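Local coordinates for Sts-2 protein (Mus musculus, PDB 3D4I) that acts as an acid-dependent phosphatase through this 2H-phosphatase domain and interferes with CBL-mediated down-regulation of receptor-type tyrosine kinases, at residues P52-D64 against E132-E145. Sequence-based numbering, arbitrary orientation. Where two conformers were deposited one is given.
Sequences PRRSNGIKDFEND and EASKATLTFLTLEE
The guanidinium of Arg-54 lies between Leu-141 and the backbone of its own loop: in the conformer given, one of two modelled for Leu-141, CD1 of that leucine sits over one face, offset toward the rim, while the opposite face carries Asp-60 O, 3.4 Å above the plane, and Phe-61 N over the centre. At the edge, in plane, are Phe-61 CE1 and the carboxylate carbon of Asp-64. The arginine chain is bent at chi2 (147°), and the side chains of Arg-54 and Leu-141 cross at about a right angle. Arg-54 NH1 gives a weak hydrogen bond, part of a salt bridge, to Asp-64 OD2 at 3.0 Å. That same OD2 accepts from a water that takes the Leu-141 N-H, whereas OD1 is bound by Leu-98 N. In the same conformer Leu-141 CD2 packs 4.0 Å from Pro-52 CB. Both segments belong to the histidine phosphatase (branch 1) domain, where the contact joins the loop preceding helix 69-85 to the turns leading into helix 143-148; Leu-98 of helix 98-111 touches Pro-52, Arg-54 and Leu-141. At the start of helix 143-148, Thr-142 and Glu-145 form a capping box, with Glu-145 N to Thr-142 OG1 at 3.3 Å and Thr-142 N meeting Glu-145 OE1 from above the carboxylate plane, with an N-H...O angle of 167°. The other oxygen, OE2, accepts from Ser-55 OG at 2.7 Å on its syn side, 16° out of plane, and a water links Ser-55 OG, Glu-145 OE1 and Phe-140 O. With an alanine in place of Glu-145, the Ser-55 hydroxyl would probably lose its carboxylate acceptor and the Thr-142 N-H its capping partner. Farther along, Asn-63 ND2 approaches Ala-133 CB at 3.7 Å, and a water bridges Asn-63 O to Glu-132 OE1; Glu-132 OE2 forms a salt bridge with Arg-99.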
ATOM      1  N   PRO A  52      -9.961  -5.528 -16.130  1.00 32.80           N
ATOM      2  CA  PRO A  52     -10.553  -4.830 -17.277  1.00 33.87           C
ATOM      3  C   PRO A  52     -11.225  -5.779 -18.245  1.00 35.35           C
ATOM      4  O   PRO A  52     -10.735  -6.889 -18.448  1.00 34.91           O
ATOM      5  CB  PRO A  52      -9.345  -4.201 -17.979  1.00 33.63           C
ATOM      6  CG  PRO A  52      -8.283  -4.114 -16.971  1.00 32.55           C
ATOM      7  CD  PRO A  52      -8.520  -5.229 -15.986  1.00 32.82           C
ATOM      8  N   ARG A  53     -12.333  -5.336 -18.844  1.00 37.44           N
ATOM      9  CA  ARG A  53     -12.952  -6.067 -19.958  1.00 40.34           C
ATOM     10  C   ARG A  53     -11.921  -6.221 -21.061  1.00 41.15           C
ATOM     11  O   ARG A  53     -11.265  -5.250 -21.452  1.00 41.15           O
ATOM     12  CB  ARG A  53     -14.196  -5.341 -20.487  1.00 40.83           C
ATOM     13  CG  ARG A  53     -15.518  -5.819 -19.886  1.00 44.09           C
ATOM     14  CD  ARG A  53     -16.102  -6.999 -20.671  1.00 48.95           C
ATOM     15  NE  ARG A  53     -17.271  -7.597 -20.017  1.00 52.09           N
ATOM     16  CZ  ARG A  53     -17.210  -8.452 -18.995  1.00 53.58           C
ATOM     17  NH1 ARG A  53     -16.034  -8.809 -18.485  1.00 55.09           N
ATOM     18  NH2 ARG A  53     -18.327  -8.946 -18.472  1.00 53.98           N
ATOM     19  N   ARG A  54     -11.765  -7.447 -21.537  1.00 42.75           N
ATOM     20  CA  ARG A  54     -10.657  -7.781 -22.419  1.00 44.23           C
ATOM     21  C   ARG A  54     -11.141  -8.594 -23.608  1.00 45.50           C
ATOM     22  O   ARG A  54     -12.229  -9.192 -23.575  1.00 46.13           O
ATOM     23  CB  ARG A  54      -9.562  -8.537 -21.631  1.00 44.24           C
ATOM     24  CG  ARG A  54      -8.193  -8.624 -22.321  1.00 43.10           C
ATOM     25  CD  ARG A  54      -7.006  -8.605 -21.325  1.00 41.97           C
ATOM     26  NE  ARG A  54      -5.716  -8.583 -22.012  1.00 40.58           N
ATOM     27  CZ  ARG A  54      -4.545  -8.205 -21.480  1.00 39.55           C
ATOM     28  NH1 ARG A  54      -4.449  -7.778 -20.228  1.00 37.08           N
ATOM     29  NH2 ARG A  54      -3.456  -8.233 -22.227  1.00 37.09           N
ATOM     30  N   SER A  55     -10.346  -8.578 -24.674  1.00 46.90           N
ATOM     31  CA  SER A  55     -10.540  -9.498 -25.785  1.00 47.93           C
ATOM     32  C   SER A  55     -10.056 -10.875 -25.352  1.00 48.34           C
ATOM     33  O   SER A  55      -9.109 -10.989 -24.561  1.00 48.53           O
ATOM     34  CB  SER A  55      -9.788  -9.028 -27.037  1.00 48.13           C
ATOM     35  OG  SER A  55      -8.573  -8.381 -26.696  1.00 49.19           O
ATOM     36  N   ASN A  56     -10.732 -11.906 -25.858  1.00 48.50           N
ATOM     37  CA  ASN A  56     -10.417 -13.317 -25.581  1.00 48.60           C
ATOM     38  C   ASN A  56     -10.572 -13.709 -24.100  1.00 48.07           C
ATOM     39  O   ASN A  56      -9.949 -14.670 -23.627  1.00 48.41           O
ATOM     40  CB  ASN A  56      -9.026 -13.725 -26.129  1.00 48.95           C
ATOM     41  CG  ASN A  56      -8.618 -12.961 -27.407  1.00 50.04           C
ATOM     42  OD1 ASN A  56      -7.427 -12.722 -27.638  1.00 50.79           O
ATOM     43  ND2 ASN A  56      -9.598 -12.585 -28.234  1.00 51.32           N
ATOM     44  N   GLY A  57     -11.404 -12.959 -23.375  1.00 47.19           N
ATOM     45  CA  GLY A  57     -11.673 -13.232 -21.961  1.00 45.95           C
ATOM     46  C   GLY A  57     -10.473 -13.069 -21.036  1.00 45.22           C
ATOM     47  O   GLY A  57      -9.517 -12.357 -21.354  1.00 45.40           O
ATOM     48  N   ILE A  58     -10.536 -13.758 -19.897  1.00 44.31           N
ATOM     49  CA  ILE A  58      -9.528 -13.718 -18.825  1.00 43.51           C
ATOM     50  C   ILE A  58      -8.129 -14.221 -19.236  1.00 42.66           C
ATOM     51  O   ILE A  58      -7.127 -13.830 -18.636  1.00 41.81           O
ATOM     52  CB  ILE A  58     -10.050 -14.537 -17.594  1.00 43.76           C
ATOM     53  CG1 ILE A  58      -9.399 -14.098 -16.286  1.00 43.75           C
ATOM     54  CG2 ILE A  58      -9.927 -16.057 -17.833  1.00 43.99           C
ATOM     55  CD1 ILE A  58     -10.005 -14.769 -15.051  1.00 43.61           C
ATOM     56  N   LYS A  59      -8.072 -15.082 -20.253  1.00 41.79           N
ATOM     57  CA  LYS A  59      -6.828 -15.774 -20.619  1.00 41.73           C
ATOM     58  C   LYS A  59      -5.691 -14.886 -21.144  1.00 40.87           C
ATOM     59  O   LYS A  59      -4.529 -15.278 -21.076  1.00 40.71           O
ATOM     60  CB  LYS A  59      -7.100 -16.923 -21.608  1.00 41.73           C
ATOM     61  CG  LYS A  59      -7.044 -18.315 -20.984  1.00 42.54           C
ATOM     62  CD  LYS A  59      -7.038 -19.408 -22.063  1.00 43.02           C
ATOM     63  CE  LYS A  59      -6.077 -20.556 -21.733  1.00 44.46           C
ATOM     64  NZ  LYS A  59      -4.642 -20.169 -21.944  1.00 45.45           N
ATOM     65  N   ASP A  60      -6.017 -13.702 -21.659  1.00 40.30           N
ATOM     66  CA  ASP A  60      -4.995 -12.803 -22.210  1.00 39.41           C
ATOM     67  C   ASP A  60      -4.144 -12.084 -21.156  1.00 37.99           C
ATOM     68  O   ASP A  60      -3.080 -11.538 -21.469  1.00 38.35           O
ATOM     69  CB  ASP A  60      -5.637 -11.790 -23.161  1.00 40.40           C
ATOM     70  CG  ASP A  60      -6.086 -12.412 -24.478  1.00 42.55           C
ATOM     71  OD1 ASP A  60      -5.772 -13.598 -24.746  1.00 44.02           O
ATOM     72  OD2 ASP A  60      -6.769 -11.700 -25.252  1.00 45.38           O
ATOM     73  N   PHE A  61      -4.603 -12.091 -19.905  1.00 35.78           N
ATOM     74  CA  PHE A  61      -3.839 -11.523 -18.795  1.00 33.77           C
ATOM     75  C   PHE A  61      -2.598 -12.343 -18.448  1.00 33.13           C
ATOM     76  O   PHE A  61      -1.688 -11.848 -17.785  1.00 33.03           O
ATOM     77  CB  PHE A  61      -4.727 -11.365 -17.569  1.00 32.59           C
ATOM     78  CG  PHE A  61      -5.794 -10.325 -17.725  1.00 32.01           C
ATOM     79  CD1 PHE A  61      -5.514  -8.975 -17.500  1.00 29.53           C
ATOM     80  CD2 PHE A  61      -7.095 -10.692 -18.079  1.00 29.32           C
ATOM     81  CE1 PHE A  61      -6.506  -8.015 -17.639  1.00 28.57           C
ATOM     82  CE2 PHE A  61      -8.102  -9.725 -18.211  1.00 28.83           C
ATOM     83  CZ  PHE A  61      -7.814  -8.395 -17.990  1.00 29.32           C
ATOM     84  N   GLU A  62      -2.574 -13.590 -18.921  1.00 32.93           N
ATOM     85  CA  GLU A  62      -1.442 -14.522 -18.775  1.00 32.28           C
ATOM     86  C   GLU A  62      -0.108 -13.756 -18.776  1.00 31.73           C
ATOM     87  O   GLU A  62       0.639 -13.808 -17.799  1.00 32.37           O
ATOM     88  CB  GLU A  62      -1.505 -15.590 -19.901  1.00 32.49           C
ATOM     89  CG  GLU A  62      -0.205 -16.360 -20.165  0.50 32.78           C
ATOM     90  CD  GLU A  62      -0.299 -17.350 -21.326  0.50 32.85           C
ATOM     91  OE1 GLU A  62      -0.954 -17.054 -22.351  0.50 32.87           O
ATOM     92  OE2 GLU A  62       0.317 -18.429 -21.220  0.50 33.37           O
ATOM     93  N   ASN A  63       0.152 -13.007 -19.846  1.00 30.53           N
ATOM     94  CA  ASN A  63       1.447 -12.328 -20.053  1.00 29.87           C
ATOM     95  C   ASN A  63       1.432 -10.823 -19.827  1.00 28.30           C
ATOM     96  O   ASN A  63       2.416 -10.130 -20.141  1.00 28.52           O
ATOM     97  CB  ASN A  63       1.963 -12.604 -21.475  1.00 30.32           C
ATOM     98  CG  ASN A  63       2.301 -14.067 -21.694  1.00 31.99           C
ATOM     99  OD1 ASN A  63       2.873 -14.732 -20.812  1.00 35.24           O
ATOM    100  ND2 ASN A  63       1.939 -14.582 -22.860  1.00 33.08           N
ATOM    101  N   ASP A  64       0.320 -10.324 -19.297  1.00 25.46           N
ATOM    102  CA  ASP A  64       0.090  -8.886 -19.185  1.00 24.49           C
ATOM    103  C   ASP A  64      -0.648  -8.653 -17.878  1.00 22.74           C
ATOM    104  O   ASP A  64      -1.793  -8.239 -17.871  1.00 23.00           O
ATOM    105  CB  ASP A  64      -0.712  -8.379 -20.394  1.00 23.95           C
ATOM    106  CG  ASP A  64      -0.852  -6.852 -20.425  1.00 25.26           C
ATOM    107  OD1 ASP A  64       0.071  -6.116 -19.971  1.00 22.87           O
ATOM    108  OD2 ASP A  64      -1.897  -6.390 -20.911  1.00 22.26           O
ATOM    109  N   GLU A 132      10.289 -10.601 -22.194  1.00 24.74           N
ATOM    110  CA  GLU A 132       8.844 -10.790 -22.324  1.00 25.85           C
ATOM    111  C   GLU A 132       8.537 -11.963 -23.253  1.00 27.25           C
ATOM    112  O   GLU A 132       9.385 -12.375 -24.045  1.00 26.80           O
ATOM    113  CB  GLU A 132       8.171  -9.514 -22.834  1.00 25.25           C
ATOM    114  CG  GLU A 132       8.322  -8.299 -21.914  1.00 24.99           C
ATOM    115  CD  GLU A 132       7.289  -8.243 -20.801  1.00 24.24           C
ATOM    116  OE1 GLU A 132       6.250  -8.933 -20.871  1.00 29.05           O
ATOM    117  OE2 GLU A 132       7.514  -7.500 -19.832  1.00 23.68           O
ATOM    118  N   ALA A 133       7.334 -12.522 -23.132  1.00 29.61           N
ATOM    119  CA  ALA A 133       6.891 -13.590 -24.047  1.00 31.88           C
ATOM    120  C   ALA A 133       6.807 -13.068 -25.472  1.00 33.56           C
ATOM    121  O   ALA A 133       6.408 -11.928 -25.690  1.00 33.52           O
ATOM    122  CB  ALA A 133       5.532 -14.149 -23.609  1.00 32.25           C
ATOM    123  N   SER A 134       7.174 -13.903 -26.445  1.00 35.45           N
ATOM    124  CA  SER A 134       7.210 -13.476 -27.852  1.00 37.48           C
ATOM    125  C   SER A 134       5.870 -12.957 -28.347  1.00 38.23           C
ATOM    126  O   SER A 134       5.824 -12.027 -29.154  1.00 39.16           O
ATOM    127  CB  SER A 134       7.695 -14.607 -28.754  1.00 37.40           C
ATOM    128  OG  SER A 134       8.856 -15.197 -28.202  1.00 40.03           O
ATOM    129  N   LYS A 135       4.787 -13.546 -27.839  1.00 39.07           N
ATOM    130  CA  LYS A 135       3.428 -13.166 -28.234  1.00 39.97           C
ATOM    131  C   LYS A 135       2.844 -12.059 -27.344  1.00 39.95           C
ATOM    132  O   LYS A 135       1.668 -11.710 -27.468  1.00 39.78           O
ATOM    133  CB  LYS A 135       2.512 -14.405 -28.311  1.00 39.80           C
ATOM    134  CG  LYS A 135       2.295 -15.155 -26.989  1.00 41.44           C
ATOM    135  CD  LYS A 135       1.448 -16.425 -27.190  1.00 41.35           C
ATOM    136  CE  LYS A 135       0.460 -16.649 -26.034  1.00 44.28           C
ATOM    137  NZ  LYS A 135      -0.722 -15.721 -26.083  1.00 43.95           N
ATOM    138  N   ALA A 136       3.678 -11.490 -26.469  1.00 40.49           N
ATOM    139  CA  ALA A 136       3.260 -10.378 -25.600  1.00 41.06           C
ATOM    140  C   ALA A 136       2.572  -9.233 -26.346  1.00 41.08           C
ATOM    141  O   ALA A 136       1.566  -8.710 -25.875  1.00 40.95           O
ATOM    142  CB  ALA A 136       4.442  -9.836 -24.795  1.00 41.17           C
ATOM    143  N   THR A 137       3.100  -8.854 -27.509  1.00 41.55           N
ATOM    144  CA  THR A 137       2.571  -7.683 -28.224  1.00 42.18           C
ATOM    145  C   THR A 137       1.219  -7.938 -28.879  1.00 42.25           C
ATOM    146  O   THR A 137       0.462  -6.994 -29.143  1.00 42.88           O
ATOM    147  CB  THR A 137       3.555  -7.106 -29.272  1.00 42.47           C
ATOM    148  OG1 THR A 137       3.504  -7.876 -30.483  1.00 43.19           O
ATOM    149  CG2 THR A 137       4.982  -7.061 -28.718  1.00 42.74           C
ATOM    150  N   LEU A 138       0.922  -9.212 -29.127  1.00 41.97           N
ATOM    151  CA  LEU A 138      -0.357  -9.626 -29.711  1.00 41.69           C
ATOM    152  C   LEU A 138      -1.464  -9.574 -28.670  1.00 40.87           C
ATOM    153  O   LEU A 138      -2.634  -9.795 -28.981  1.00 41.19           O
ATOM    154  CB  LEU A 138      -0.252 -11.049 -30.285  1.00 42.15           C
ATOM    155  CG  LEU A 138       0.887 -11.298 -31.283  1.00 43.14           C
ATOM    156  CD1 LEU A 138       0.919 -12.760 -31.723  1.00 44.58           C
ATOM    157  CD2 LEU A 138       0.787 -10.358 -32.495  1.00 44.86           C
ATOM    158  N   THR A 139      -1.089  -9.262 -27.435  1.00 39.52           N
ATOM    159  CA  THR A 139      -2.015  -9.392 -26.332  1.00 38.53           C
ATOM    160  C   THR A 139      -2.142  -8.144 -25.438  1.00 36.58           C
ATOM    161  O   THR A 139      -2.822  -8.187 -24.414  1.00 37.07           O
ATOM    162  CB  THR A 139      -1.736 -10.723 -25.543  1.00 38.81           C
ATOM    163  OG1 THR A 139      -2.976 -11.350 -25.200  1.00 40.72           O
ATOM    164  CG2 THR A 139      -0.861 -10.511 -24.293  1.00 39.52           C
ATOM    165  N   PHE A 140      -1.543  -7.023 -25.840  1.00 34.12           N
ATOM    166  CA  PHE A 140      -1.842  -5.751 -25.170  1.00 31.16           C
ATOM    167  C   PHE A 140      -3.340  -5.448 -25.319  1.00 30.55           C
ATOM    168  O   PHE A 140      -3.973  -5.807 -26.326  1.00 30.36           O
ATOM    169  CB  PHE A 140      -1.055  -4.575 -25.768  1.00 30.40           C
ATOM    170  CG  PHE A 140       0.448  -4.715 -25.692  1.00 28.05           C
ATOM    171  CD1 PHE A 140       1.072  -5.150 -24.528  1.00 24.78           C
ATOM    172  CD2 PHE A 140       1.240  -4.365 -26.784  1.00 26.02           C
ATOM    173  CE1 PHE A 140       2.449  -5.278 -24.470  1.00 26.09           C
ATOM    174  CE2 PHE A 140       2.629  -4.468 -26.735  1.00 24.73           C
ATOM    175  CZ  PHE A 140       3.237  -4.929 -25.579  1.00 26.03           C
ATOM    176  N   LEU A 141      -3.909  -4.790 -24.318  1.00 28.85           N
ATOM    177  CA  LEU A 141      -5.207  -4.156 -24.492  1.00 27.77           C
ATOM    178  C   LEU A 141      -5.118  -3.122 -25.604  1.00 27.77           C
ATOM    179  O   LEU A 141      -4.139  -2.376 -25.691  1.00 26.43           O
ATOM    180  CB  LEU A 141      -5.664  -3.497 -23.190  1.00 27.27           C
ATOM    181  CG  LEU A 141      -6.362  -4.294 -22.094  0.50 27.04           C
ATOM    182  CD1 LEU A 141      -5.354  -4.914 -21.163  0.50 25.61           C
ATOM    183  CD2 LEU A 141      -7.276  -3.351 -21.323  0.50 25.80           C
ATOM    184  N   THR A 142      -6.129  -3.101 -26.477  1.00 27.30           N
ATOM    185  CA  THR A 142      -6.196  -2.102 -27.527  1.00 27.43           C
ATOM    186  C   THR A 142      -6.578  -0.797 -26.858  1.00 27.66           C
ATOM    187  O   THR A 142      -7.082  -0.800 -25.733  1.00 27.81           O
ATOM    188  CB  THR A 142      -7.282  -2.456 -28.594  1.00 27.57           C
ATOM    189  OG1 THR A 142      -8.490  -2.808 -27.917  1.00 26.00           O
ATOM    190  CG2 THR A 142      -6.843  -3.626 -29.454  1.00 27.66           C
ATOM    191  N   LEU A 143      -6.351   0.316 -27.548  1.00 28.16           N
ATOM    192  CA  LEU A 143      -6.749   1.632 -27.038  1.00 29.38           C
ATOM    193  C   LEU A 143      -8.254   1.741 -26.772  1.00 30.42           C
ATOM    194  O   LEU A 143      -8.686   2.409 -25.814  1.00 30.62           O
ATOM    195  CB  LEU A 143      -6.274   2.738 -27.990  1.00 29.32           C
ATOM    196  CG  LEU A 143      -4.772   2.742 -28.309  1.00 29.70           C
ATOM    197  CD1 LEU A 143      -4.392   3.854 -29.267  1.00 30.84           C
ATOM    198  CD2 LEU A 143      -3.929   2.844 -27.046  1.00 30.56           C
ATOM    199  N   GLU A 144      -9.049   1.062 -27.606  1.00 31.01           N
ATOM    200  CA  GLU A 144     -10.500   1.029 -27.442  1.00 31.78           C
ATOM    201  C   GLU A 144     -10.894   0.290 -26.169  1.00 31.44           C
ATOM    202  O   GLU A 144     -11.733   0.772 -25.400  1.00 31.23           O
ATOM    203  CB  GLU A 144     -11.190   0.428 -28.685  1.00 32.36           C
ATOM    204  CG  GLU A 144     -11.070   1.311 -29.924  1.00 35.54           C
ATOM    205  CD  GLU A 144     -12.218   1.132 -30.918  1.00 39.94           C
ATOM    206  OE1 GLU A 144     -12.740  -0.011 -31.059  1.00 41.85           O
ATOM    207  OE2 GLU A 144     -12.594   2.145 -31.562  1.00 41.76           O
ATOM    208  N   GLU A 145     -10.257  -0.861 -25.945  1.00 31.47           N
ATOM    209  CA  GLU A 145     -10.432  -1.645 -24.722  1.00 31.77           C
ATOM    210  C   GLU A 145     -10.031  -0.866 -23.468  1.00 31.47           C
ATOM    211  O   GLU A 145     -10.710  -0.942 -22.444  1.00 31.15           O
ATOM    212  CB  GLU A 145      -9.658  -2.970 -24.813  1.00 31.59           C
ATOM    213  CG  GLU A 145     -10.389  -4.018 -25.652  1.00 32.14           C
ATOM    214  CD  GLU A 145      -9.526  -5.198 -26.071  1.00 32.38           C
ATOM    215  OE1 GLU A 145      -8.299  -5.231 -25.795  1.00 31.26           O
ATOM    216  OE2 GLU A 145     -10.090  -6.105 -26.705  1.00 33.69           O
TER
HETATM  217  O   HOH W   1      -6.501  -6.744 -26.737  1.00 36.40           O
HETATM  218  O   HOH W   2       3.915  -7.955 -19.905  1.00 23.17           O
HETATM  219  O   HOH W   3       5.340 -11.348 -21.422  1.00 28.21           O
HETATM  220  O   HOH W   4      -2.010  -4.102 -22.164  1.00 19.15           O